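Local coordinates for lysyl oxidase (Pichia pastoris, PDB 1W7C), which probably catalyses the oxidative deamination of primary amines, including the side-chain amines of peptidyl lysines, with a copper ion and a topaquinone cofactor, at residues W313-G318 with V363-S368; F382-F387 with T396-V401; I545-N550 with S600-T605. All coordinates share one frame; numbering follows the deposited sequence. Where two conformers were deposited one is given.

Following the chain from the N terminus, contact 1 brings 363-368, the loop after helix 358-361, back onto the turn between strands 307-314 and 318-326, across 44 residues. Contact 2 lies in the hairpin of strands 380-388 and 391-405, with only eight residues between its segments. Contact 3 ties the loop 545-550 to the start of strand 602-606, with 49 residues between. The three follow in series, neither nesting nor crossing, all within the enzyme domain. Contacts 1 and 2 touch: W313 packs on T384 and S398, and S368 probably hydrogen-bonds T396. Contact 3 stands apart, its centre about 29 Å from that of contact 1.

Contact 1 of 3, residues W313-G318 with V363-S368; sequences WSRDTG and VGNRFS
W313 holds CG anti to its backbone N (chi1 -170°), which carries the indole across to G364; R315 has the same first torsion but its chain bends at the CB-CG bond (chi2 -103°), which brings it alongside N365. The indole NE1 donates to G364 O at 2.9 Å, and the evidence for a well-directed bond is twofold: the donor lies on a lone pair in the carbonyl plane, and the acceptor is 7° out of the ring plane. G318 CA covers one face of the same ring. Two backbone bonds follow, G364 N to R315 O and V363 N to D316 O, each 2.9 Å. G364 CA also points a hydrogen at S314 O, 3.4 Å away; a CB on that glycine would run into the same oxygen. The receiving turn is braced from within, since S314 OG accepts from T317 N in an ST motif and S314 and G318 exchange backbone bonds. R315 NH1 forms a salt bridge with D316 OD1 at 2.9 Å, while E388 takes both R315 NE and N365 ND2, and R613 takes D316 OD2. The side chain of V363 lies about 4 Å from that of D358, the predicted proton acceptor. Buried carbonyls and charges are thus met by specific donors and counter-ions where the chain leaves helix 358-361.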
loop_
_atom_site.group_PDB
_atom_site.type_symbol
_atom_site.label_atom_id
_atom_site.label_comp_id
_atom_site.label_asym_id
_atom_site.label_seq_id
_atom_site.Cartn_x
_atom_site.Cartn_y
_atom_site.Cartn_z
ATOM N N TRP A 313 0.929 -27.191 -4.004
ATOM C CA TRP A 313 -0.507 -26.904 -3.998
ATOM C C TRP A 313 -1.252 -27.872 -3.105
ATOM O O TRP A 313 -1.040 -29.096 -3.186
ATOM C CB TRP A 313 -1.039 -27.041 -5.436
ATOM C CG TRP A 313 -2.436 -26.530 -5.569
ATOM C CD1 TRP A 313 -3.604 -27.242 -5.394
ATOM C CD2 TRP A 313 -2.823 -25.205 -5.928
ATOM N NE1 TRP A 313 -4.686 -26.421 -5.612
ATOM C CE2 TRP A 313 -4.231 -25.166 -5.935
ATOM C CE3 TRP A 313 -2.116 -24.035 -6.262
ATOM C CZ2 TRP A 313 -4.940 -24.022 -6.271
ATOM C CZ3 TRP A 313 -2.833 -22.896 -6.617
ATOM C CH2 TRP A 313 -4.224 -22.895 -6.600
ATOM N N SER A 314 -2.151 -27.339 -2.282
ATOM C CA SER A 314 -3.046 -28.156 -1.469
ATOM C C SER A 314 -4.490 -27.760 -1.652
ATOM O O SER A 314 -4.806 -26.613 -1.976
ATOM C CB SER A 314 -2.691 -28.055 0.008
ATOM O OG SER A 314 -3.078 -26.797 0.565
ATOM N N ARG A 315 -5.366 -28.737 -1.430
ATOM C CA ARG A 315 -6.794 -28.494 -1.428
ATOM C C ARG A 315 -7.187 -27.464 -0.365
ATOM O O ARG A 315 -7.999 -26.562 -0.624
ATOM C CB ARG A 315 -7.508 -29.830 -1.211
ATOM C CG ARG A 315 -8.980 -29.732 -0.969
ATOM C CD ARG A 315 -9.340 -29.910 0.542
ATOM N NE ARG A 315 -10.761 -29.711 0.776
ATOM C CZ ARG A 315 -11.280 -29.016 1.739
ATOM N NH1 ARG A 315 -10.520 -28.450 2.672
ATOM N NH2 ARG A 315 -12.589 -28.902 1.814
ATOM N N ASP A 316 -6.595 -27.556 0.817
ATOM C CA ASP A 316 -6.990 -26.659 1.895
ATOM C C ASP A 316 -6.663 -25.193 1.584
ATOM O O ASP A 316 -7.508 -24.321 1.795
ATOM C CB ASP A 316 -6.283 -26.998 3.203
ATOM C CG ASP A 316 -6.755 -28.287 3.862
ATOM O OD1 ASP A 316 -7.769 -28.904 3.427
ATOM O OD2 ASP A 316 -6.092 -28.749 4.828
ATOM N N THR A 317 -5.449 -24.939 1.109
ATOM C CA THR A 317 -4.940 -23.564 1.167
ATOM C C THR A 317 -4.536 -23.017 -0.210
ATOM O O THR A 317 -4.235 -21.818 -0.298
ATOM C CB THR A 317 -3.744 -23.418 2.080
ATOM O OG1 THR A 317 -2.666 -24.245 1.605
ATOM C CG2 THR A 317 -4.036 -23.847 3.530
ATOM N N GLY A 318 -4.446 -23.819 -1.269
ATOM C CA GLY A 318 -3.906 -23.331 -2.513
ATOM C C GLY A 318 -2.391 -23.429 -2.549
ATOM O O GLY A 318 -1.829 -24.431 -2.166
ATOM N N VAL A 363 -9.560 -23.686 -0.189
ATOM C CA VAL A 363 -9.110 -22.549 -0.985
ATOM C C VAL A 363 -8.499 -23.033 -2.314
ATOM O O VAL A 363 -8.508 -22.305 -3.315
ATOM C CB VAL A 363 -8.060 -21.723 -0.160
ATOM C CG1 VAL A 363 -7.486 -20.570 -0.938
ATOM C CG2 VAL A 363 -8.669 -21.214 1.155
ATOM N N GLY A 364 -7.997 -24.278 -2.341
ATOM C CA GLY A 364 -7.278 -24.848 -3.474
ATOM C C GLY A 364 -8.086 -25.757 -4.387
ATOM O O GLY A 364 -7.513 -26.453 -5.233
ATOM N N ASN A 365 -9.403 -25.744 -4.224
ATOM C CA ASN A 365 -10.297 -26.609 -5.002
ATOM C C ASN A 365 -11.329 -25.820 -5.788
ATOM O O ASN A 365 -12.464 -26.267 -5.954
ATOM C CB ASN A 365 -10.982 -27.645 -4.097
ATOM C CG ASN A 365 -11.796 -27.010 -2.996
ATOM O OD1 ASN A 365 -11.802 -25.782 -2.836
ATOM N ND2 ASN A 365 -12.456 -27.851 -2.183
ATOM N N ARG A 366 -10.894 -24.683 -6.336
ATOM C CA ARG A 366 -11.786 -23.753 -7.022
ATOM C C ARG A 366 -11.520 -23.721 -8.517
ATOM O O ARG A 366 -11.399 -24.788 -9.159
ATOM C CB ARG A 366 -11.726 -22.384 -6.298
ATOM C CG ARG A 366 -12.041 -22.516 -4.806
ATOM C CD ARG A 366 -13.467 -23.003 -4.528
ATOM N NE ARG A 366 -13.593 -23.445 -3.169
ATOM C CZ ARG A 366 -14.731 -23.908 -2.656
ATOM N NH1 ARG A 366 -15.871 -23.830 -3.343
ATOM N NH2 ARG A 366 -14.725 -24.437 -1.473
ATOM N N PHE A 367 -11.511 -22.534 -9.120
ATOM C CA PHE A 367 -11.645 -22.413 -10.571
ATOM C C PHE A 367 -10.362 -21.966 -11.238
ATOM O O PHE A 367 -9.454 -21.471 -10.590
ATOM C CB PHE A 367 -12.699 -21.362 -10.931
ATOM C CG PHE A 367 -14.076 -21.624 -10.381
ATOM C CD1 PHE A 367 -14.441 -21.151 -9.122
ATOM C CD2 PHE A 367 -15.041 -22.250 -11.171
ATOM C CE1 PHE A 367 -15.717 -21.350 -8.637
ATOM C CE2 PHE A 367 -16.332 -22.450 -10.692
ATOM C CZ PHE A 367 -16.676 -21.990 -9.432
ATOM N N SER A 368 -10.321 -22.099 -12.558
ATOM C CA SER A 368 -9.207 -21.610 -13.381
ATOM C C SER A 368 -9.191 -20.070 -13.420
ATOM O O SER A 368 -10.228 -19.413 -13.233
ATOM C CB SER A 368 -9.339 -22.134 -14.814
ATOM O OG SER A 368 -9.236 -23.533 -14.870
#

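Contact 2 of 3, residues F382-F387 with T396-V401; sequences FTTDTF and TLSYCV. With NAG (2-acetamido-2-deoxy-beta-D-glucopyranose), chain T.
F382 O receives S398 N at 2.9 Å and, weakly, Y399 N, while F382 N donates to Y399 O at 3.0 Å; two residues facing one define a classic beta bulge. In one of two conformers of S398, its OG lies 2.7 Å from T384 OG1, a hydrogen-bonded hydroxyl pair in which either could donate. One water joins T383 OG1 to L397 N, and T383 CG2 brushes the sugar ring carried by N394. Packing centres on Y399, whose CG sits between backbone N and carbonyl carbon (chi1 67°), a rotation that lays the ring under F382. F382 CB stands 3.3 Å above its plane, a CH-pi contact offset toward the rim; the two ring planes are 20° apart, but with 5.2 Å between centroids the rings are displaced too far for a real stack. T384 CG2 meets the ring edge, 3.7 Å from Y399 CE2, and V401 CG2 reaches F382 CE1. A leucine in place of Y399 would probably rob F382 CB of its flat support and leave E300 and T311 without the phenolic hydroxyl they bond. The hairpin lies against strand 418-433, which packs on Y399 through V429 and F431, and strand 307-314, whose W313 covers T384 and S398; C400 is disulfide-bonded to C375.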
loop_
_atom_site.group_PDB
_atom_site.type_symbol
_atom_site.label_atom_id
_atom_site.label_comp_id
_atom_site.label_asym_id
_atom_site.label_seq_id
_atom_site.Cartn_x
_atom_site.Cartn_y
_atom_site.Cartn_z
ATOM N N PHE A 382 0.009 -22.691 -14.883
ATOM C CA PHE A 382 0.403 -23.979 -14.304
ATOM C C PHE A 382 -0.769 -24.772 -13.790
ATOM O O PHE A 382 -1.727 -24.214 -13.276
ATOM C CB PHE A 382 1.478 -23.739 -13.201
ATOM C CG PHE A 382 2.734 -23.196 -13.810
ATOM C CD1 PHE A 382 2.878 -21.836 -14.022
ATOM C CD2 PHE A 382 3.689 -24.057 -14.353
ATOM C CE1 PHE A 382 3.975 -21.345 -14.730
ATOM C CE2 PHE A 382 4.790 -23.573 -15.047
ATOM C CZ PHE A 382 4.943 -22.214 -15.214
ATOM N N THR A 383 -0.673 -26.084 -13.981
ATOM C CA THR A 383 -1.693 -27.042 -13.612
ATOM C C THR A 383 -1.330 -27.643 -12.261
ATOM O O THR A 383 -0.164 -28.020 -12.018
ATOM C CB THR A 383 -1.724 -28.151 -14.680
ATOM O OG1 THR A 383 -2.091 -27.588 -15.943
ATOM C CG2 THR A 383 -2.781 -29.186 -14.349
ATOM N N THR A 384 -2.336 -27.761 -11.399
ATOM C CA THR A 384 -2.209 -28.406 -10.106
ATOM C C THR A 384 -3.327 -29.431 -9.941
ATOM O O THR A 384 -4.186 -29.535 -10.790
ATOM C CB THR A 384 -2.267 -27.386 -8.955
ATOM O OG1 THR A 384 -3.535 -26.713 -8.987
ATOM C CG2 THR A 384 -1.173 -26.339 -9.115
ATOM N N ASP A 385 -3.337 -30.131 -8.815
ATOM C CA ASP A 385 -4.344 -31.168 -8.611
ATOM C C ASP A 385 -4.691 -31.330 -7.165
ATOM O O ASP A 385 -3.951 -30.874 -6.269
ATOM C CB ASP A 385 -3.867 -32.499 -9.226
ATOM C CG ASP A 385 -2.461 -32.821 -8.847
ATOM O OD1 ASP A 385 -2.191 -33.055 -7.633
ATOM O OD2 ASP A 385 -1.558 -32.846 -9.718
ATOM N N THR A 386 -5.872 -31.905 -6.936
ATOM C CA THR A 386 -6.339 -32.273 -5.612
ATOM C C THR A 386 -7.065 -33.615 -5.740
ATOM O O THR A 386 -7.371 -34.081 -6.837
ATOM C CB THR A 386 -7.332 -31.236 -5.038
ATOM O OG1 THR A 386 -8.402 -31.067 -5.975
ATOM C CG2 THR A 386 -6.674 -29.863 -4.831
ATOM N N PHE A 387 -7.406 -34.182 -4.598
ATOM C CA PHE A 387 -8.250 -35.378 -4.513
ATOM C C PHE A 387 -9.333 -35.174 -3.475
ATOM O O PHE A 387 -9.040 -34.810 -2.335
ATOM C CB PHE A 387 -7.421 -36.631 -4.154
ATOM C CG PHE A 387 -8.267 -37.863 -3.973
ATOM C CD1 PHE A 387 -8.765 -38.210 -2.739
ATOM C CD2 PHE A 387 -8.628 -38.616 -5.077
ATOM C CE1 PHE A 387 -9.576 -39.332 -2.600
ATOM C CE2 PHE A 387 -9.419 -39.730 -4.949
ATOM C CZ PHE A 387 -9.902 -40.080 -3.712
ATOM N N THR A 396 -6.231 -26.951 -14.669
ATOM C CA THR A 396 -5.385 -26.151 -15.534
ATOM C C THR A 396 -5.636 -24.684 -15.182
ATOM O O THR A 396 -6.627 -24.306 -14.527
ATOM C CB THR A 396 -5.671 -26.405 -17.009
ATOM O OG1 THR A 396 -6.999 -25.995 -17.292
ATOM C CG2 THR A 396 -5.587 -27.922 -17.295
ATOM N N LEU A 397 -4.687 -23.867 -15.582
ATOM C CA LEU A 397 -4.744 -22.429 -15.339
ATOM C C LEU A 397 -4.976 -22.131 -13.845
ATOM O O LEU A 397 -5.684 -21.202 -13.462
ATOM C CB LEU A 397 -5.779 -21.760 -16.242
ATOM C CG LEU A 397 -5.393 -21.537 -17.741
ATOM C CD1 LEU A 397 -4.675 -22.643 -18.480
ATOM C CD2 LEU A 397 -6.621 -21.058 -18.433
ATOM N N SER A 398 -4.332 -22.925 -12.986
ATOM C CA SER A 398 -4.519 -22.846 -11.549
ATOM C C SER A 398 -3.761 -21.682 -10.888
ATOM O O SER A 398 -4.282 -21.047 -9.978
ATOM C CB SER A 398 -4.069 -24.168 -10.912
ATOM O OG SER A 398 -4.198 -24.142 -9.515
ATOM N N TYR A 399 -2.547 -21.439 -11.342
ATOM C CA TYR A 399 -1.811 -20.259 -10.950
ATOM C C TYR A 399 -1.057 -19.732 -12.133
ATOM O O TYR A 399 -0.844 -20.442 -13.106
ATOM C CB TYR A 399 -0.930 -20.492 -9.719
ATOM C CG TYR A 399 0.253 -21.434 -9.888
ATOM C CD1 TYR A 399 1.496 -20.951 -10.227
ATOM C CD2 TYR A 399 0.130 -22.779 -9.646
ATOM C CE1 TYR A 399 2.600 -21.787 -10.305
ATOM C CE2 TYR A 399 1.231 -23.637 -9.716
ATOM C CZ TYR A 399 2.469 -23.132 -10.053
ATOM O OH TYR A 399 3.570 -23.954 -10.131
ATOM N N CYS A 400 -0.704 -18.455 -12.083
ATOM C CA CYS A 400 0.033 -17.832 -13.174
ATOM C C CYS A 400 1.278 -17.157 -12.651
ATOM O O CYS A 400 1.352 -16.766 -11.465
ATOM C CB CYS A 400 -0.821 -16.808 -13.955
ATOM S SG CYS A 400 -1.134 -15.281 -13.009
ATOM N N VAL A 401 2.243 -17.019 -13.554
ATOM C CA VAL A 401 3.502 -16.376 -13.303
ATOM C C VAL A 401 3.752 -15.341 -14.379
ATOM O O VAL A 401 3.628 -15.641 -15.560
ATOM C CB VAL A 401 4.627 -17.428 -13.307
ATOM C CG1 VAL A 401 5.994 -16.768 -13.038
ATOM C CG2 VAL A 401 4.315 -18.565 -12.284
HETATM C C1 NAG T . -3.364 -32.619 -15.869
HETATM C C2 NAG T . -3.144 -33.989 -16.543
HETATM C C3 NAG T . -1.821 -34.030 -17.299
HETATM C C4 NAG T . -1.765 -32.873 -18.288
HETATM C C5 NAG T . -2.090 -31.548 -17.570
HETATM C C6 NAG T . -2.151 -30.383 -18.563
HETATM C C7 NAG T . -4.111 -36.062 -15.725
HETATM C C8 NAG T . -3.709 -37.393 -15.165
HETATM N N2 NAG T . -3.210 -35.087 -15.597
HETATM O O3 NAG T . -1.671 -35.245 -18.012
HETATM O O4 NAG T . -0.494 -32.848 -18.912
HETATM O O5 NAG T . -3.342 -31.664 -16.921
HETATM O O6 NAG T . -3.296 -30.536 -19.379
HETATM O O7 NAG T . -5.212 -35.917 -16.264
HETATM O O HOH W 1 -2.255 -24.905 -16.749
#

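Contact 3 of 3, residues I545-N550 with S600-T605; sequences INWPEN and SNLFLT
A classic beta bulge opens strand 602-606, where I545 of an irregular loop is opposed by two residues, N601 and L602. The single antiparallel bridge is read from two backbone bonds, I545 N to L602 O at 2.8 Å and L602 N to I545 O at 3.0 Å. Beside it two asparagines grip each other's chains: N546 OD1 accepts from N601 N, and N601 OD1 accepts from W547 N, both at 2.8 Å. The second donor is tilted 23° from the amide's carbonyl plane. The N601 amide lies near the indole of W547, with CG 3.4 Å from CD1 and the two planes 23° apart, and N601 CB sits over a face of the five-membered ring as a CH-pi contact. With CG anti to the carbonyl carbon (chi1 -71°), the N546 amide is carried across to N601, where OD1 meets the backbone N, while ND2 holds a water. On the apolar side, I545 CD1 lies 3.7 Å from L602 CD1 and 3.5 Å from L604 CD1, and W547 CH2 touches L602 CD2. Strand 602-606 pairs with strand 642-654, L555 of strand 553-559 packs on both W547 and L602, and the loop's far end reaches the second subunit, where N550 O accepts from H653 of that chain.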
loop_
_atom_site.group_PDB
_atom_site.type_symbol
_atom_site.label_atom_id
_atom_site.label_comp_id
_atom_site.label_asym_id
_atom_site.label_seq_id
_atom_site.Cartn_x
_atom_site.Cartn_y
_atom_site.Cartn_z
ATOM N N ILE A 545 2.335 -9.680 18.770
ATOM C CA ILE A 545 2.893 -8.395 18.479
ATOM C C ILE A 545 1.872 -7.630 17.662
ATOM O O ILE A 545 1.384 -8.130 16.656
ATOM C CB ILE A 545 4.202 -8.524 17.685
ATOM C CG1 ILE A 545 5.277 -9.165 18.550
ATOM C CG2 ILE A 545 4.670 -7.157 17.137
ATOM C CD1 ILE A 545 6.409 -9.752 17.794
ATOM N N ASN A 546 1.572 -6.395 18.071
ATOM C CA ASN A 546 0.772 -5.499 17.265
ATOM C C ASN A 546 1.667 -4.389 16.734
ATOM O O ASN A 546 2.579 -3.947 17.433
ATOM C CB ASN A 546 -0.388 -4.949 18.080
ATOM C CG ASN A 546 -1.446 -6.030 18.373
ATOM O OD1 ASN A 546 -1.694 -6.906 17.524
ATOM N ND2 ASN A 546 -2.090 -5.932 19.499
ATOM N N TRP A 547 1.431 -3.994 15.493
ATOM C CA TRP A 547 2.247 -2.945 14.896
ATOM C C TRP A 547 2.202 -1.661 15.774
ATOM O O TRP A 547 1.171 -1.325 16.354
ATOM C CB TRP A 547 1.784 -2.664 13.462
ATOM C CG TRP A 547 1.877 -3.875 12.579
ATOM C CD1 TRP A 547 0.854 -4.468 11.878
ATOM C CD2 TRP A 547 3.067 -4.613 12.234
ATOM N NE1 TRP A 547 1.326 -5.558 11.205
ATOM C CE2 TRP A 547 2.672 -5.680 11.419
ATOM C CE3 TRP A 547 4.419 -4.503 12.574
ATOM C CZ2 TRP A 547 3.589 -6.568 10.833
ATOM C CZ3 TRP A 547 5.327 -5.409 12.034
ATOM C CH2 TRP A 547 4.903 -6.439 11.212
ATOM N N PRO A 548 3.329 -0.959 15.898
ATOM C CA PRO A 548 3.464 0.104 16.894
ATOM C C PRO A 548 2.690 1.372 16.509
ATOM O O PRO A 548 2.520 1.700 15.308
ATOM C CB PRO A 548 4.967 0.394 16.892
ATOM C CG PRO A 548 5.400 -0.023 15.487
ATOM C CD PRO A 548 4.612 -1.251 15.252
ATOM N N GLU A 549 2.237 2.073 17.535
ATOM C CA GLU A 549 1.565 3.348 17.349
ATOM C C GLU A 549 2.472 4.264 16.532
ATOM O O GLU A 549 3.664 4.363 16.780
ATOM C CB GLU A 549 1.265 3.957 18.707
ATOM C CG GLU A 549 0.469 5.247 18.639
ATOM C CD GLU A 549 -0.199 5.583 19.964
ATOM O OE1 GLU A 549 0.258 5.088 21.025
ATOM O OE2 GLU A 549 -1.174 6.372 19.968
ATOM N N ASN A 550 1.861 4.975 15.603
ATOM C CA ASN A 550 2.563 5.914 14.724
ATOM C C ASN A 550 3.733 5.278 14.003
ATOM O O ASN A 550 4.664 5.962 13.593
ATOM C CB ASN A 550 3.027 7.166 15.494
ATOM C CG ASN A 550 3.467 8.278 14.545
ATOM O OD1 ASN A 550 2.806 8.557 13.543
ATOM N ND2 ASN A 550 4.572 8.954 14.897
ATOM N N SER A 600 -4.069 -10.824 17.124
ATOM C CA SER A 600 -2.977 -9.858 17.127
ATOM C C SER A 600 -2.475 -9.757 15.710
ATOM O O SER A 600 -2.840 -10.557 14.864
ATOM C CB SER A 600 -1.847 -10.317 18.055
ATOM O OG SER A 600 -2.392 -10.475 19.362
ATOM N N ASN A 601 -1.612 -8.786 15.430
ATOM C CA ASN A 601 -1.078 -8.662 14.071
ATOM C C ASN A 601 -0.124 -9.787 13.642
ATOM O O ASN A 601 -0.105 -10.183 12.487
ATOM C CB ASN A 601 -0.384 -7.315 13.864
ATOM C CG ASN A 601 -1.303 -6.130 13.951
ATOM O OD1 ASN A 601 -1.005 -5.176 14.696
ATOM N ND2 ASN A 601 -2.370 -6.135 13.193
ATOM N N LEU A 602 0.698 -10.251 14.594
ATOM C CA LEU A 602 1.674 -11.280 14.295
ATOM C C LEU A 602 2.127 -11.988 15.573
ATOM O O LEU A 602 2.022 -11.464 16.693
ATOM C CB LEU A 602 2.823 -10.795 13.463
ATOM C CG LEU A 602 4.182 -10.255 13.762
ATOM C CD1 LEU A 602 5.051 -11.068 14.624
ATOM C CD2 LEU A 602 4.896 -10.124 12.406
ATOM N N PHE A 603 2.592 -13.219 15.378
ATOM C CA PHE A 603 3.146 -14.016 16.452
ATOM C C PHE A 603 4.475 -14.588 16.009
ATOM O O PHE A 603 4.667 -14.929 14.846
ATOM C CB PHE A 603 2.226 -15.196 16.781
ATOM C CG PHE A 603 0.926 -14.798 17.440
ATOM C CD1 PHE A 603 -0.186 -14.469 16.666
ATOM C CD2 PHE A 603 0.824 -14.718 18.793
ATOM C CE1 PHE A 603 -1.362 -14.068 17.287
ATOM C CE2 PHE A 603 -0.349 -14.346 19.408
ATOM C CZ PHE A 603 -1.446 -13.986 18.657
ATOM N N LEU A 604 5.408 -14.677 16.952
ATOM C CA LEU A 604 6.715 -15.337 16.717
ATOM C C LEU A 604 6.804 -16.584 17.553
ATOM O O LEU A 604 6.553 -16.517 18.776
ATOM C CB LEU A 604 7.827 -14.371 17.139
ATOM C CG LEU A 604 7.861 -13.049 16.369
ATOM C CD1 LEU A 604 8.887 -12.109 16.989
ATOM C CD2 LEU A 604 8.171 -13.220 14.906
ATOM N N THR A 605 7.108 -17.726 16.940
ATOM C CA THR A 605 7.251 -18.963 17.677
ATOM C C THR A 605 8.513 -19.697 17.300
ATOM O O THR A 605 9.121 -19.456 16.245
ATOM C CB THR A 605 6.068 -19.903 17.458
ATOM O OG1 THR A 605 6.061 -20.331 16.082
ATOM C CG2 THR A 605 4.715 -19.218 17.777
HETATM O O HOH W 2 -4.239 -7.787 20.249
HETATM O O HOH W 3 -1.319 -2.338 15.182
#